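Heme oxygenase 1 (Synechocystis sp., PDB 1WE1) catalyses the oxygen-dependent opening of the heme ring to biliverdin IXalpha, releasing iron and carbon monoxide, probably a key step toward the chromophores of photosynthetic antennae. Local coordinates at residues V23-V33 against F203-I214. Residues are numbered along the deposited sequence; the frame is centred on the assembly and turned at random.
Sequences VGFVKCFLKGV and FNELEGNLIKAI. With HEM (protoporphyrin IX containing Fe), chain H.
F25 drops its ring from the short helix 24-30 onto the bend where helix 182-205 gives way to helix 207-222, part of the all-helical heme oxygenase fold at the edge of the heme pocket. With CG anti to the backbone N (chi1 -179°), the ring reaches across the gap and lies alongside L206, pointing the same way; F25 CE1 comes 3.7 Å from L206 CB. L210 crosses it at about a right angle, and its CD2 methyl sits 3.8 Å from F25 CD1 and equally close to C28 CB, so one branched leucine fills the groove between two residues a helical turn apart. Were F25 an alanine, the loss is likely to open a gap over L206 CB and L210 CD2.

Nearer the heme, V26 CG2 presses obliquely on the F203 ring, 3.6 Å from F203 CD2. Both side chains touch the cofactor: F203 CE2 lies 3.7 Å from the vinyl carbon CBB, while the other V26 branch, CG1, approaches the methyl CMC. Flat and branched apolar groups suit this hydrophobic side of the porphyrin. Farther along, V33 CG2 meets I214 CD1 in a looser apolar contact, where the V33 N to C28 O bond and G32 at positive phi are consistent with a Schellman ending.

The axes of 24-30 and 207-214 run at 44° and come within 10.2 Å. Behind this packing, S38 of helix 36-59 touches F25, and L42 of the same helix touches F203. G24 suits a spot where E207 OE1 would probably crowd a side chain. At the start of helix 24-30 a water links the segments, accepting from F25 N and donating to E207 OE1 at 2.6 Å; its bond to N204 OD1 is weak, and that same oxygen lies 3.4 Å from V23 CG1.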
loop_
_atom_site.group_PDB
_atom_site.type_symbol
_atom_site.label_atom_id
_atom_site.label_comp_id
_atom_site.label_asym_id
_atom_site.label_seq_id
_atom_site.Cartn_x
_atom_site.Cartn_y
_atom_site.Cartn_z
ATOM N N VAL A 23 -9.524 -9.603 -7.251
ATOM C CA VAL A 23 -9.645 -8.625 -8.314
ATOM C C VAL A 23 -8.929 -9.214 -9.536
ATOM O O VAL A 23 -7.884 -9.848 -9.389
ATOM C CB VAL A 23 -8.964 -7.313 -7.909
ATOM C CG1 VAL A 23 -8.903 -6.360 -9.094
ATOM C CG2 VAL A 23 -9.711 -6.694 -6.740
ATOM N N GLY A 24 -9.499 -9.013 -10.724
ATOM C CA GLY A 24 -8.897 -9.528 -11.945
ATOM C C GLY A 24 -7.407 -9.240 -12.055
ATOM O O GLY A 24 -6.593 -10.149 -12.201
ATOM N N PHE A 25 -7.047 -7.966 -11.978
ATOM C CA PHE A 25 -5.651 -7.563 -12.054
ATOM C C PHE A 25 -4.790 -8.385 -11.083
ATOM O O PHE A 25 -3.742 -8.923 -11.473
ATOM C CB PHE A 25 -5.527 -6.077 -11.715
ATOM C CG PHE A 25 -4.125 -5.552 -11.794
ATOM C CD1 PHE A 25 -3.623 -5.036 -12.993
ATOM C CD2 PHE A 25 -3.291 -5.597 -10.679
ATOM C CE1 PHE A 25 -2.298 -4.573 -13.081
ATOM C CE2 PHE A 25 -1.967 -5.141 -10.755
ATOM C CZ PHE A 25 -1.472 -4.628 -11.962
ATOM N N VAL A 26 -5.241 -8.474 -9.824
ATOM C CA VAL A 26 -4.521 -9.209 -8.781
ATOM C C VAL A 26 -4.426 -10.695 -9.073
ATOM O O VAL A 26 -3.360 -11.293 -8.915
ATOM C CB VAL A 26 -5.167 -8.998 -7.390
ATOM C CG1 VAL A 26 -4.632 -10.030 -6.380
ATOM C CG2 VAL A 26 -4.851 -7.587 -6.906
ATOM N N LYS A 27 -5.530 -11.295 -9.503
ATOM C CA LYS A 27 -5.510 -12.713 -9.834
ATOM C C LYS A 27 -4.401 -13.002 -10.845
ATOM O O LYS A 27 -3.647 -13.964 -10.697
ATOM C CB LYS A 27 -6.843 -13.146 -10.430
ATOM C CG LYS A 27 -7.910 -13.421 -9.415
ATOM C CD LYS A 27 -9.140 -14.002 -10.084
ATOM C CE LYS A 27 -10.180 -14.389 -9.048
ATOM N NZ LYS A 27 -11.442 -14.832 -9.687
ATOM N N CYS A 28 -4.311 -12.166 -11.878
ATOM C CA CYS A 28 -3.292 -12.345 -12.898
ATOM C C CYS A 28 -1.904 -12.173 -12.297
ATOM O O CYS A 28 -0.986 -12.927 -12.613
ATOM C CB CYS A 28 -3.504 -11.349 -14.048
ATOM S SG CYS A 28 -4.996 -11.660 -15.046
ATOM N N PHE A 29 -1.752 -11.174 -11.435
ATOM C CA PHE A 29 -0.476 -10.905 -10.771
ATOM C C PHE A 29 0.003 -12.136 -9.994
ATOM O O PHE A 29 1.161 -12.532 -10.069
ATOM C CB PHE A 29 -0.642 -9.742 -9.788
ATOM C CG PHE A 29 0.624 -9.351 -9.094
ATOM C CD1 PHE A 29 1.360 -8.267 -9.536
ATOM C CD2 PHE A 29 1.081 -10.071 -8.000
ATOM C CE1 PHE A 29 2.535 -7.899 -8.899
ATOM C CE2 PHE A 29 2.248 -9.718 -7.357
ATOM C CZ PHE A 29 2.981 -8.627 -7.805
ATOM N N LEU A 30 -0.907 -12.726 -9.233
ATOM C CA LEU A 30 -0.590 -13.890 -8.436
ATOM C C LEU A 30 -0.148 -15.056 -9.300
ATOM O O LEU A 30 0.842 -15.710 -8.989
ATOM C CB LEU A 30 -1.795 -14.266 -7.573
ATOM C CG LEU A 30 -1.697 -13.881 -6.086
ATOM C CD1 LEU A 30 -0.609 -12.848 -5.858
ATOM C CD2 LEU A 30 -3.052 -13.364 -5.610
ATOM N N LYS A 31 -0.872 -15.310 -10.386
ATOM C CA LYS A 31 -0.519 -16.401 -11.291
ATOM C C LYS A 31 0.725 -16.062 -12.116
ATOM O O LYS A 31 1.017 -16.717 -13.118
ATOM C CB LYS A 31 -1.680 -16.738 -12.236
ATOM C CG LYS A 31 -2.794 -17.574 -11.613
ATOM C CD LYS A 31 -3.533 -18.364 -12.693
ATOM C CE LYS A 31 -4.532 -19.362 -12.117
ATOM N NZ LYS A 31 -5.745 -18.690 -11.591
ATOM N N GLY A 32 1.440 -15.021 -11.699
ATOM C CA GLY A 32 2.659 -14.639 -12.380
ATOM C C GLY A 32 2.574 -13.773 -13.614
ATOM O O GLY A 32 3.603 -13.455 -14.206
ATOM N N VAL A 33 1.377 -13.388 -14.035
ATOM C CA VAL A 33 1.288 -12.536 -15.208
ATOM C C VAL A 33 1.077 -11.064 -14.812
ATOM O O VAL A 33 -0.035 -10.606 -14.519
ATOM C CB VAL A 33 0.209 -13.071 -16.219
ATOM C CG1 VAL A 33 -0.788 -13.924 -15.520
ATOM C CG2 VAL A 33 -0.477 -11.931 -16.945
ATOM N N PHE A 203 -6.428 -0.892 -8.725
ATOM C CA PHE A 203 -6.158 -2.135 -9.446
ATOM C C PHE A 203 -7.097 -2.294 -10.633
ATOM O O PHE A 203 -6.671 -2.646 -11.737
ATOM C CB PHE A 203 -6.334 -3.358 -8.546
ATOM C CG PHE A 203 -5.417 -3.398 -7.360
ATOM C CD1 PHE A 203 -4.181 -2.758 -7.381
ATOM C CD2 PHE A 203 -5.772 -4.137 -6.229
ATOM C CE1 PHE A 203 -3.306 -2.856 -6.290
ATOM C CE2 PHE A 203 -4.910 -4.247 -5.126
ATOM C CZ PHE A 203 -3.673 -3.607 -5.153
ATOM N N ASN A 204 -8.384 -2.059 -10.398
ATOM C CA ASN A 204 -9.377 -2.173 -11.460
ATOM C C ASN A 204 -9.090 -1.204 -12.620
ATOM O O ASN A 204 -9.375 -1.518 -13.778
ATOM C CB ASN A 204 -10.782 -1.935 -10.901
ATOM C CG ASN A 204 -11.297 -3.118 -10.110
ATOM O OD1 ASN A 204 -11.180 -4.268 -10.548
ATOM N ND2 ASN A 204 -11.881 -2.849 -8.943
ATOM N N GLU A 205 -8.524 -0.039 -12.302
ATOM C CA GLU A 205 -8.175 0.956 -13.317
ATOM C C GLU A 205 -7.141 0.390 -14.288
ATOM O O GLU A 205 -7.001 0.863 -15.416
ATOM C CB GLU A 205 -7.566 2.203 -12.676
ATOM C CG GLU A 205 -8.534 3.278 -12.281
ATOM C CD GLU A 205 -7.821 4.469 -11.666
ATOM O OE1 GLU A 205 -8.457 5.531 -11.497
ATOM O OE2 GLU A 205 -6.618 4.337 -11.340
ATOM N N LEU A 206 -6.409 -0.620 -13.845
ATOM C CA LEU A 206 -5.386 -1.184 -14.690
ATOM C C LEU A 206 -5.821 -2.402 -15.464
ATOM O O LEU A 206 -5.056 -2.907 -16.269
ATOM C CB LEU A 206 -4.153 -1.511 -13.855
ATOM C CG LEU A 206 -3.137 -0.391 -13.619
ATOM C CD1 LEU A 206 -3.754 0.986 -13.863
ATOM C CD2 LEU A 206 -2.601 -0.515 -12.212
ATOM N N GLU A 207 -7.049 -2.861 -15.253
ATOM C CA GLU A 207 -7.509 -4.051 -15.962
ATOM C C GLU A 207 -7.358 -3.912 -17.466
ATOM O O GLU A 207 -6.782 -4.789 -18.111
ATOM C CB GLU A 207 -8.962 -4.376 -15.622
ATOM C CG GLU A 207 -9.413 -5.725 -16.157
ATOM C CD GLU A 207 -10.720 -6.203 -15.540
ATOM O OE1 GLU A 207 -10.764 -6.399 -14.301
ATOM O OE2 GLU A 207 -11.709 -6.385 -16.291
ATOM N N GLY A 208 -7.869 -2.815 -18.021
ATOM C CA GLY A 208 -7.767 -2.585 -19.452
ATOM C C GLY A 208 -6.338 -2.553 -19.984
ATOM O O GLY A 208 -6.063 -3.092 -21.061
ATOM N N ASN A 209 -5.422 -1.929 -19.246
ATOM C CA ASN A 209 -4.027 -1.858 -19.681
ATOM C C ASN A 209 -3.377 -3.248 -19.703
ATOM O O ASN A 209 -2.517 -3.536 -20.539
ATOM C CB ASN A 209 -3.205 -0.953 -18.758
ATOM C CG ASN A 209 -3.807 0.432 -18.594
ATOM O OD1 ASN A 209 -3.081 1.424 -18.507
ATOM N ND2 ASN A 209 -5.137 0.504 -18.528
ATOM N N LEU A 210 -3.791 -4.101 -18.775
ATOM C CA LEU A 210 -3.250 -5.448 -18.669
ATOM C C LEU A 210 -3.787 -6.348 -19.786
ATOM O O LEU A 210 -3.061 -7.198 -20.314
ATOM C CB LEU A 210 -3.604 -6.036 -17.297
ATOM C CG LEU A 210 -2.993 -7.393 -16.943
ATOM C CD1 LEU A 210 -1.474 -7.287 -16.995
ATOM C CD2 LEU A 210 -3.465 -7.824 -15.547
ATOM N N ILE A 211 -5.058 -6.165 -20.137
ATOM C CA ILE A 211 -5.672 -6.955 -21.194
ATOM C C ILE A 211 -4.854 -6.774 -22.474
ATOM O O ILE A 211 -4.336 -7.751 -23.021
ATOM C CB ILE A 211 -7.128 -6.523 -21.454
ATOM C CG1 ILE A 211 -7.960 -6.687 -20.178
ATOM C CG2 ILE A 211 -7.735 -7.369 -22.574
ATOM C CD1 ILE A 211 -8.160 -8.113 -19.765
ATOM N N LYS A 212 -4.718 -5.536 -22.946
ATOM C CA LYS A 212 -3.942 -5.296 -24.153
ATOM C C LYS A 212 -2.619 -6.041 -24.095
ATOM O O LYS A 212 -2.352 -6.895 -24.942
ATOM C CB LYS A 212 -3.666 -3.809 -24.349
ATOM C CG LYS A 212 -4.822 -3.044 -24.954
ATOM C CD LYS A 212 -4.359 -1.691 -25.491
ATOM C CE LYS A 212 -3.431 -1.856 -26.694
ATOM N NZ LYS A 212 -3.051 -0.543 -27.309
ATOM N N ALA A 213 -1.809 -5.711 -23.088
ATOM C CA ALA A 213 -0.499 -6.334 -22.870
ATOM C C ALA A 213 -0.543 -7.858 -22.991
ATOM O O ALA A 213 0.367 -8.476 -23.552
ATOM C CB ALA A 213 0.043 -5.939 -21.493
ATOM N N ILE A 214 -1.594 -8.462 -22.446
ATOM C CA ILE A 214 -1.745 -9.906 -22.511
ATOM C C ILE A 214 -1.998 -10.286 -23.965
ATOM O O ILE A 214 -1.353 -11.186 -24.495
ATOM C CB ILE A 214 -2.938 -10.408 -21.631
ATOM C CG1 ILE A 214 -2.634 -10.181 -20.144
ATOM C CG2 ILE A 214 -3.187 -11.886 -21.874
ATOM C CD1 ILE A 214 -3.719 -10.686 -19.201
HETATM C CHA HEM H . -1.956 -9.491 5.587
HETATM C CHB HEM H . -3.176 -5.325 3.453
HETATM C CHC HEM H . -3.482 -7.755 -0.737
HETATM C CHD HEM H . -0.838 -11.262 1.195
HETATM C C1A HEM H . -2.396 -8.159 5.433
HETATM C C2A HEM H . -2.688 -7.214 6.500
HETATM C C3A HEM H . -3.080 -6.051 5.897
HETATM C C4A HEM H . -2.956 -6.278 4.450
HETATM C CMA HEM H . -3.530 -4.770 6.531
HETATM C CAA HEM H . -2.518 -7.469 7.990
HETATM C CBA HEM H . -3.620 -8.335 8.648
HETATM C CGA HEM H . -3.452 -8.542 10.041
HETATM O O1A HEM H . -4.187 -7.809 10.813
HETATM O O2A HEM H . -2.647 -9.363 10.523
HETATM C C1B HEM H . -3.409 -5.626 2.101
HETATM C C2B HEM H . -3.966 -4.692 1.124
HETATM C C3B HEM H . -3.998 -5.354 -0.069
HETATM C C4B HEM H . -3.536 -6.713 0.207
HETATM C CMB HEM H . -4.376 -3.274 1.436
HETATM C CAB HEM H . -4.366 -4.834 -1.445
HETATM C CBB HEM H . -5.847 -4.391 -1.586
HETATM C C1C HEM H . -2.717 -8.888 -0.617
HETATM C C2C HEM H . -2.340 -9.781 -1.703
HETATM C C3C HEM H . -1.809 -10.865 -1.104
HETATM C C4C HEM H . -1.574 -10.520 0.280
HETATM C CMC HEM H . -2.534 -9.482 -3.178
HETATM C CAC HEM H . -1.521 -12.226 -1.741
HETATM C CBC HEM H . -0.079 -12.277 -2.320
HETATM C C1D HEM H . -0.881 -11.093 2.601
HETATM C C2D HEM H . -0.286 -12.023 3.557
HETATM C C3D HEM H . -0.558 -11.506 4.783
HETATM C C4D HEM H . -1.375 -10.285 4.573
HETATM C CMD HEM H . 0.438 -13.266 3.149
HETATM C CAD HEM H . -0.163 -11.998 6.155
HETATM C CBD HEM H . -1.305 -12.878 6.835
HETATM C CGD HEM H . -1.075 -13.111 8.212
HETATM O O1D HEM H . -0.657 -12.158 8.972
HETATM O O2D HEM H . -1.283 -14.254 8.712
HETATM N NA HEM H . -2.584 -7.581 4.200
HETATM N NB HEM H . -3.143 -6.849 1.529
HETATM N NC HEM H . -2.192 -9.341 0.606
HETATM N ND HEM H . -1.498 -10.027 3.252
HETATM FE FE HEM H . -2.363 -8.461 2.411
HETATM O O HOH W 1 -8.981 -6.178 -12.412
HETATM O O HOH W 2 -0.744 -7.679 2.319
#